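Local coordinates for protein CrmK (Actinoalloteichus sp. WH1-2216-6, PDB 5I1V) that uses a covalently bound FAD as an oxidoreductase, probably an oxidase, and takes part in recycling shunt products of caerulomycin biosynthesis, at residues F96-E99 against A100-V104; M125-A129 against G130-S134; R242-S245 against N246-W250. All blocks are in the same frame, centred on the assembly; numbering follows the deposited sequence.

Contact 1 (F96-E99 against A100-V104)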
loop_
_atom_site.group_PDB
_atom_site.type_symbol
_atom_site.label_atom_id
_atom_site.label_comp_id
_atom_site.label_asym_id
_atom_site.label_seq_id
_atom_site.Cartn_x
_atom_site.Cartn_y
_atom_site.Cartn_z
ATOM N N PHE A 96 2.571 -22.372 8.865
ATOM C CA PHE A 96 1.803 -21.418 8.100
ATOM C C PHE A 96 1.944 -21.626 6.584
ATOM O O PHE A 96 3.073 -21.584 6.045
ATOM C CB PHE A 96 2.165 -19.993 8.484
ATOM C CG PHE A 96 1.773 -19.663 9.870
ATOM C CD1 PHE A 96 0.493 -19.241 10.173
ATOM C CD2 PHE A 96 2.699 -19.816 10.896
ATOM C CE1 PHE A 96 0.163 -18.987 11.497
ATOM C CE2 PHE A 96 2.366 -19.537 12.182
ATOM C CZ PHE A 96 1.120 -19.120 12.492
ATOM N N GLU A 97 0.811 -21.835 5.912
ATOM C CA GLU A 97 0.794 -21.983 4.449
ATOM C C GLU A 97 0.705 -20.613 3.807
ATOM O O GLU A 97 -0.157 -19.808 4.164
ATOM C CB GLU A 97 -0.390 -22.811 4.039
ATOM C CG GLU A 97 -0.389 -23.284 2.591
ATOM C CD GLU A 97 -1.724 -23.975 2.215
ATOM O OE1 GLU A 97 -2.552 -24.122 3.120
ATOM O OE2 GLU A 97 -1.978 -24.296 1.022
ATOM N N VAL A 98 1.609 -20.351 2.880
ATOM C CA VAL A 98 1.666 -19.087 2.190
ATOM C C VAL A 98 1.705 -19.382 0.694
ATOM O O VAL A 98 2.736 -19.833 0.186
ATOM C CB VAL A 98 2.915 -18.255 2.583
ATOM C CG1 VAL A 98 2.982 -16.939 1.794
ATOM C CG2 VAL A 98 2.983 -17.916 4.073
ATOM N N GLU A 99 0.625 -19.095 -0.015
ATOM C CA GLU A 99 0.630 -19.208 -1.501
ATOM C C GLU A 99 1.598 -18.233 -2.131
ATOM O O GLU A 99 1.836 -17.145 -1.576
ATOM C CB GLU A 99 -0.775 -19.076 -2.089
ATOM C CG GLU A 99 -1.491 -20.397 -1.924
ATOM C CD GLU A 99 -2.946 -20.417 -2.378
ATOM O OE1 GLU A 99 -3.511 -19.324 -2.650
ATOM O OE2 GLU A 99 -3.513 -21.542 -2.475
ATOM N N ALA A 100 2.146 -18.614 -3.290
ATOM C CA ALA A 100 3.294 -17.871 -3.906
ATOM C C ALA A 100 2.915 -16.470 -4.248
ATOM O O ALA A 100 3.773 -15.551 -4.335
ATOM C CB ALA A 100 3.740 -18.570 -5.167
ATOM N N GLY A 101 1.636 -16.259 -4.509
ATOM C CA GLY A 101 1.222 -14.930 -4.905
ATOM C C GLY A 101 0.820 -14.011 -3.794
ATOM O O GLY A 101 0.446 -12.884 -4.080
ATOM N N ALA A 102 0.942 -14.429 -2.531
ATOM C CA ALA A 102 0.715 -13.522 -1.392
ATOM C C ALA A 102 1.846 -12.497 -1.364
ATOM O O ALA A 102 2.980 -12.830 -1.678
ATOM C CB ALA A 102 0.692 -14.341 -0.098
ATOM N N THR A 103 1.550 -11.237 -1.048
ATOM C CA THR A 103 2.605 -10.233 -0.920
ATOM C C THR A 103 3.008 -10.130 0.542
ATOM O O THR A 103 2.231 -10.476 1.487
ATOM C CB THR A 103 2.117 -8.880 -1.416
ATOM O OG1 THR A 103 0.917 -8.556 -0.718
ATOM C CG2 THR A 103 1.809 -8.948 -2.876
ATOM N N VAL A 104 4.223 -9.684 0.773
ATOM C CA VAL A 104 4.744 -9.678 2.153
ATOM C C VAL A 104 3.925 -8.805 3.114
ATOM O O VAL A 104 3.693 -9.192 4.266
ATOM C CB VAL A 104 6.207 -9.253 2.233
ATOM C CG1 VAL A 104 7.057 -10.127 1.331
ATOM C CG2 VAL A 104 6.310 -7.821 1.891
#

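Contact 2 (M125-A129 against G130-S134). With FAD (flavin-adenine dinucleotide), chain E.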
loop_
_atom_site.group_PDB
_atom_site.type_symbol
_atom_site.label_atom_id
_atom_site.label_comp_id
_atom_site.label_asym_id
_atom_site.label_seq_id
_atom_site.Cartn_x
_atom_site.Cartn_y
_atom_site.Cartn_z
ATOM N N MET A 125 6.077 -3.609 0.398
ATOM C CA MET A 125 4.705 -4.067 0.584
ATOM C C MET A 125 4.206 -5.015 -0.464
ATOM O O MET A 125 3.515 -5.990 -0.133
ATOM C CB MET A 125 3.760 -2.865 0.617
ATOM C CG MET A 125 3.844 -2.110 1.930
ATOM S SD MET A 125 3.383 -3.149 3.346
ATOM C CE MET A 125 1.642 -3.401 2.896
ATOM N N GLY A 126 4.582 -4.745 -1.719
ATOM C CA GLY A 126 4.084 -5.497 -2.840
ATOM C C GLY A 126 4.939 -6.683 -3.296
ATOM O O GLY A 126 4.626 -7.297 -4.302
ATOM N N VAL A 127 6.006 -6.998 -2.571
ATOM C CA VAL A 127 6.931 -8.053 -2.963
ATOM C C VAL A 127 6.176 -9.392 -2.812
ATOM O O VAL A 127 5.547 -9.610 -1.806
ATOM C CB VAL A 127 8.146 -7.965 -2.084
ATOM C CG1 VAL A 127 8.993 -9.192 -2.165
ATOM C CG2 VAL A 127 8.950 -6.733 -2.467
ATOM N N GLY A 128 6.256 -10.260 -3.806
ATOM C CA GLY A 128 5.588 -11.584 -3.770
ATOM C C GLY A 128 6.439 -12.622 -3.072
ATOM O O GLY A 128 7.694 -12.653 -3.203
ATOM N N ALA A 129 5.770 -13.526 -2.374
ATOM C CA ALA A 129 6.425 -14.595 -1.656
ATOM C C ALA A 129 7.219 -15.395 -2.666
ATOM O O ALA A 129 8.338 -15.827 -2.409
ATOM C CB ALA A 129 5.388 -15.497 -0.995
ATOM N N GLY A 130 6.642 -15.571 -3.833
ATOM C CA GLY A 130 7.220 -16.436 -4.839
ATOM C C GLY A 130 8.673 -16.206 -5.189
ATOM O O GLY A 130 9.423 -17.143 -5.186
ATOM N N GLY A 131 9.056 -14.964 -5.496
ATOM C CA GLY A 131 10.455 -14.580 -5.740
ATOM C C GLY A 131 11.237 -14.282 -4.482
ATOM O O GLY A 131 12.479 -14.517 -4.379
ATOM N N HIS A 132 10.537 -13.796 -3.470
ATOM C CA HIS A 132 11.199 -13.286 -2.281
ATOM C C HIS A 132 11.836 -14.373 -1.386
ATOM O O HIS A 132 13.020 -14.303 -1.030
ATOM C CB HIS A 132 10.208 -12.471 -1.489
ATOM C CG HIS A 132 10.733 -11.932 -0.218
ATOM N ND1 HIS A 132 11.642 -10.897 -0.168
ATOM C CD2 HIS A 132 10.472 -12.269 1.063
ATOM C CE1 HIS A 132 11.897 -10.607 1.100
ATOM N NE2 HIS A 132 11.207 -11.435 1.863
ATOM N N ILE A 133 11.066 -15.401 -1.048
ATOM C CA ILE A 133 11.544 -16.370 -0.111
ATOM C C ILE A 133 12.680 -17.218 -0.695
ATOM O O ILE A 133 13.704 -17.371 -0.045
ATOM C CB ILE A 133 10.388 -17.227 0.457
ATOM C CG1 ILE A 133 9.394 -16.327 1.199
ATOM C CG2 ILE A 133 10.961 -18.277 1.398
ATOM C CD1 ILE A 133 8.176 -17.043 1.754
ATOM N N SER A 134 12.535 -17.698 -1.924
ATOM C CA SER A 134 13.500 -18.596 -2.555
ATOM C C SER A 134 14.884 -17.973 -2.719
ATOM O O SER A 134 15.876 -18.697 -2.825
ATOM C CB SER A 134 12.996 -19.093 -3.931
ATOM O OG SER A 134 12.686 -17.982 -4.784
HETATM P PA FAD E . 8.678 -11.446 -9.601
HETATM O O1A FAD E . 9.138 -10.325 -10.499
HETATM O O2A FAD E . 7.263 -11.904 -9.803
HETATM O O5B FAD E . 9.663 -12.664 -9.708
HETATM C C5B FAD E . 11.039 -12.579 -9.354
HETATM C C4B FAD E . 11.788 -13.771 -9.969
HETATM O O4B FAD E . 11.317 -14.950 -9.287
HETATM C C3B FAD E . 11.562 -14.067 -11.436
HETATM O O3B FAD E . 12.691 -14.767 -11.927
HETATM C C2B FAD E . 10.385 -15.002 -11.428
HETATM O O2B FAD E . 10.101 -15.727 -12.629
HETATM C C1B FAD E . 10.665 -15.832 -10.170
HETATM N N9A FAD E . 9.413 -16.266 -9.501
HETATM C C8A FAD E . 8.341 -15.518 -9.097
HETATM N N7A FAD E . 7.346 -16.340 -8.627
HETATM C C5A FAD E . 7.814 -17.566 -8.738
HETATM C C6A FAD E . 7.262 -18.851 -8.390
HETATM N N6A FAD E . 6.068 -18.859 -7.830
HETATM N N1A FAD E . 8.010 -19.928 -8.652
HETATM C C2A FAD E . 9.217 -19.854 -9.252
HETATM N N3A FAD E . 9.829 -18.680 -9.554
HETATM C C4A FAD E . 9.106 -17.549 -9.354
HETATM N N1 FAD E . 14.163 -8.361 -0.852
HETATM C C2 FAD E . 14.530 -8.556 0.436
HETATM O O2 FAD E . 15.110 -9.598 0.764
HETATM N N3 FAD E . 14.291 -7.654 1.413
HETATM C C4 FAD E . 13.713 -6.477 1.212
HETATM O O4 FAD E . 13.482 -5.697 2.159
HETATM C C4X FAD E . 13.268 -6.173 -0.140
HETATM N N5 FAD E . 12.665 -4.987 -0.424
HETATM C C5X FAD E . 12.177 -4.791 -1.659
HETATM C C6 FAD E . 11.414 -3.656 -1.931
HETATM C C7 FAD E . 10.886 -3.377 -3.191
HETATM C C7M FAD E . 10.050 -2.110 -3.407
HETATM C C8 FAD E . 11.167 -4.360 -4.259
HETATM C C8M FAD E . 10.667 -4.146 -5.662
HETATM C C9 FAD E . 11.936 -5.505 -4.020
HETATM C C9A FAD E . 12.450 -5.760 -2.750
HETATM N N10 FAD E . 13.204 -6.907 -2.473
HETATM C C10 FAD E . 13.589 -7.165 -1.170
HETATM C "C1'" FAD E . 13.715 -7.769 -3.538
HETATM C "C2'" FAD E . 12.789 -8.918 -3.777
HETATM O "O2'" FAD E . 13.028 -9.902 -2.790
HETATM C "C3'" FAD E . 12.924 -9.488 -5.149
HETATM O "O3'" FAD E . 12.659 -8.434 -6.116
HETATM C "C4'" FAD E . 11.991 -10.701 -5.351
HETATM O "O4'" FAD E . 12.593 -11.544 -6.333
HETATM C "C5'" FAD E . 10.610 -10.251 -5.784
HETATM O "O5'" FAD E . 9.771 -11.402 -5.865
HETATM P P FAD E . 8.408 -11.202 -6.652
HETATM O O1P FAD E . 7.700 -9.993 -6.163
HETATM O O2P FAD E . 7.660 -12.497 -6.686
HETATM O O3P FAD E . 8.954 -10.878 -8.143
#

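Contact 3 (R242-S245 against N246-W250)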
loop_
_atom_site.group_PDB
_atom_site.type_symbol
_atom_site.label_atom_id
_atom_site.label_comp_id
_atom_site.label_asym_id
_atom_site.label_seq_id
_atom_site.Cartn_x
_atom_site.Cartn_y
_atom_site.Cartn_z
ATOM N N ARG A 242 33.436 11.107 7.020
ATOM C CA ARG A 242 33.475 10.792 8.440
ATOM C C ARG A 242 32.161 10.153 8.957
ATOM O O ARG A 242 32.159 9.126 9.637
ATOM C CB ARG A 242 33.771 12.043 9.234
ATOM C CG ARG A 242 33.855 11.763 10.720
ATOM C CD ARG A 242 34.991 10.832 11.051
ATOM N NE ARG A 242 34.998 10.528 12.477
ATOM C CZ ARG A 242 35.660 11.221 13.403
ATOM N NH1 ARG A 242 36.382 12.293 13.072
ATOM N NH2 ARG A 242 35.592 10.847 14.670
ATOM N N LEU A 243 31.055 10.779 8.602
ATOM C CA LEU A 243 29.723 10.264 8.939
ATOM C C LEU A 243 29.475 8.805 8.525
ATOM O O LEU A 243 29.085 7.985 9.333
ATOM C CB LEU A 243 28.653 11.133 8.300
ATOM C CG LEU A 243 27.236 10.598 8.507
ATOM C CD1 LEU A 243 26.926 10.543 9.992
ATOM C CD2 LEU A 243 26.237 11.447 7.754
ATOM N N VAL A 244 29.689 8.494 7.261
ATOM C CA VAL A 244 29.556 7.113 6.810
ATOM C C VAL A 244 30.575 6.203 7.517
ATOM O O VAL A 244 30.247 5.063 7.863
ATOM C CB VAL A 244 29.738 6.993 5.283
ATOM C CG1 VAL A 244 29.790 5.523 4.875
ATOM C CG2 VAL A 244 28.630 7.724 4.568
ATOM N N SER A 245 31.821 6.658 7.666
ATOM C CA SER A 245 32.834 5.881 8.418
ATOM C C SER A 245 32.342 5.592 9.827
ATOM O O SER A 245 32.465 4.479 10.318
ATOM C CB SER A 245 34.187 6.616 8.491
ATOM O OG SER A 245 34.704 6.753 7.194
ATOM N N ASN A 246 31.803 6.603 10.499
ATOM C CA ASN A 246 31.255 6.395 11.849
ATOM C C ASN A 246 30.177 5.335 11.898
ATOM O O ASN A 246 30.144 4.540 12.828
ATOM C CB ASN A 246 30.699 7.671 12.445
ATOM C CG ASN A 246 31.793 8.669 12.785
ATOM O OD1 ASN A 246 32.972 8.318 12.787
ATOM N ND2 ASN A 246 31.409 9.886 13.077
ATOM N N PHE A 247 29.272 5.391 10.916
ATOM C CA PHE A 247 28.184 4.405 10.787
ATOM C C PHE A 247 28.752 3.007 10.613
ATOM O O PHE A 247 28.417 2.104 11.350
ATOM C CB PHE A 247 27.313 4.753 9.584
ATOM C CG PHE A 247 26.100 3.862 9.442
ATOM C CD1 PHE A 247 24.957 4.121 10.169
ATOM C CD2 PHE A 247 26.103 2.783 8.582
ATOM C CE1 PHE A 247 23.823 3.308 10.049
ATOM C CE2 PHE A 247 24.982 1.948 8.463
ATOM C CZ PHE A 247 23.839 2.228 9.181
ATOM N N LEU A 248 29.660 2.846 9.655
ATOM C CA LEU A 248 30.234 1.533 9.373
ATOM C C LEU A 248 30.978 0.977 10.578
ATOM O O LEU A 248 30.810 -0.215 10.918
ATOM C CB LEU A 248 31.141 1.564 8.153
ATOM C CG LEU A 248 30.482 2.009 6.851
ATOM C CD1 LEU A 248 31.502 2.088 5.736
ATOM C CD2 LEU A 248 29.331 1.122 6.454
ATOM N N ASP A 249 31.745 1.825 11.265
ATOM C CA ASP A 249 32.534 1.341 12.419
ATOM C C ASP A 249 31.627 0.873 13.501
ATOM O O ASP A 249 31.854 -0.178 14.086
ATOM C CB ASP A 249 33.447 2.434 13.024
ATOM C CG ASP A 249 34.559 2.857 12.085
ATOM O OD1 ASP A 249 34.920 2.062 11.182
ATOM O OD2 ASP A 249 35.062 4.011 12.230
ATOM N N TRP A 250 30.604 1.662 13.805
ATOM C CA TRP A 250 29.665 1.268 14.841
ATOM C C TRP A 250 28.968 -0.052 14.429
ATOM O O TRP A 250 28.853 -0.948 15.248
ATOM C CB TRP A 250 28.628 2.362 15.138
ATOM C CG TRP A 250 27.768 2.077 16.302
ATOM C CD1 TRP A 250 27.953 2.496 17.595
ATOM C CD2 TRP A 250 26.607 1.221 16.325
ATOM N NE1 TRP A 250 26.955 1.980 18.409
ATOM C CE2 TRP A 250 26.131 1.190 17.649
ATOM C CE3 TRP A 250 25.912 0.508 15.346
ATOM C CZ2 TRP A 250 24.987 0.460 18.021
ATOM C CZ3 TRP A 250 24.787 -0.239 15.731
ATOM C CH2 TRP A 250 24.340 -0.246 17.038
HETATM O O HOH W 1 34.423 8.648 15.627
#

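Contact 1 (F96-E99 against A100-V104)
Ala102 folds back on the end of strand 95-99 in two ways, through one backbone hydrogen bond and one apolar touch. The hydrogen bond runs from Ala102 N to Glu99 O over 3.0 Å, and its N-H...O angle of 167° makes it nearly straight. This i to i+3 bond, with the backbone angles of Ala100 and Gly101, defines a type I beta turn from Glu99 to Ala102; the donor stands above the carbonyl plane, about 50° out of it. The apolar touch comes from Val98, whose CG1 lies 3.9 Å from Ala102 CB. That branch is placed by a chi1 of 178°, CG1 standing opposite the backbone N and beside the carbonyl carbon, while the methyl of Ala102 points back to the strand and also lies 3.4 Å from Glu99 O.

The carboxylate of Glu99 finds its partners outside the two segments, OE2 forming a salt bridge with Arg199 and OE1 accepting a hydrogen bond from His86 N. At the bend, Ala100 touches FAD, so the turn contributes to the wall of the cofactor pocket. Strand 95-99 pairs with strands 87-90 and 196-202, and the turn leads from it into helix 104-115, whose Ile107 packs against both Val98 and Ala102.

Contact 2 (M125-A129 against G130-S134)
Gly128, at the N-cap position of a short helix, and Gly131 in its first turn grip one phosphate of FAD with their backbone N-H groups, while the same turn is closed by the N-H of His132. Gly128 N reaches FAD O1P at 2.8 Å and Gly131 N reaches FAD O2P at 3.1 Å. Glycine suits this approach: a CB on Gly128 or Gly131 would clash with the diphosphate chain, and one on Gly130 with adenine N7A. The N-terminal end of the helix dipole probably adds to the attraction for the phosphate.

Two bonds build the turn. His132 N donates to Gly128 O in the carbonyl plane, with an N-H...O angle of 147°, and Ile133 N donates to Ala129 O at 3.1 Å and a straighter 175°.

Val127 and His132 cross at about a right angle, CG1 of Val127 lying 3.6 Å from His132 CB, while Val127 CG2 lies 3.6 Å from FAD C9. With CG opposite the backbone N (chi1 178°), the imidazole of His132 extends to the flavin end of FAD, where ND1 and the ribityl FAD O2' share a hydrogen bond of 3.1 Å at the ring's edge.

Helix 129-132 and the residues leading into it pack on two neighbours: Val104 of helix 104-115 touches Val127 and His132, and Tyr200 of strand 196-202 touches Ala129 and Ile133.

Contact 3 (R242-S245 against N246-W250)
Arg242 starts with CG opposite its backbone N and then bends at chi2 (63°), which turns the guanidinium along the helix toward Asn246, one turn on. Asn246 has a chi1 of -70°, placing its amide beside its own backbone N and back toward Arg242. The two side chains meet obliquely, their flat groups 88° apart. Arg242 NE donates to Asn246 OD1 at 3.0 Å; the acceptor lies at the guanidinium's edge, close to its plane, while the donor is slightly tilted from the plane of the amide. A water accepts from Arg242 NH2 at 2.7 Å and can also donate to Asn246 OD1.

Beneath this bridge runs the i to i+4 bonding of an alpha helix. Asn246 N to Arg242 O is short at 2.7 Å, and Leu248 N to Val244 O is 2.9 Å; Phe247 and Asp249 bond likewise to Leu243 and Ser245. On the buried side Val244 and Leu248 lie side by side, with CG1 of Val244 and CD1 of Leu248 3.9 Å apart, both packing on Tyr377 of strand 374-379.

Asn246 ND2 is hydrogen-bonded to the carbonyls of Glu304 and Leu302, which fixes the flip of the amide and directs OD1 at Arg242. An alanine here would remove the amide and is likely to leave those two carbonyls and Arg242 NE without this partner, letting the guanidinium turn more freely.

The chemistry implies that a neutral amide, accepting from the arginine and donating to the end of helix 291-303 and the loop after it, links helix 237-253 to its neighbour.

How the contacts relate
Along the chain the three contacts come in series, with none enclosing or crossing another. Contact 1 closes a beta turn that takes the chain from strand 95-99 into helix 104-115. After that helix, contact 2, the first turn of a short helix, returns to the beta turn and to the first residue of helix 104-115: Ala100 O and Gly130 N lie 2.9 Å apart, as do Val104 N and Val127 O, both probable hydrogen bonds that join segments 100-104 and 125-130 next to the FAD. Both contacts belong to the FAD-binding domain. Contact 3 closes no loop and lies wholly within helix 237-253, which packs against the large antiparallel sheet; its nearest atoms are about 19 Å from those of contact 2, and its centre is 38 Å from that of contact 1.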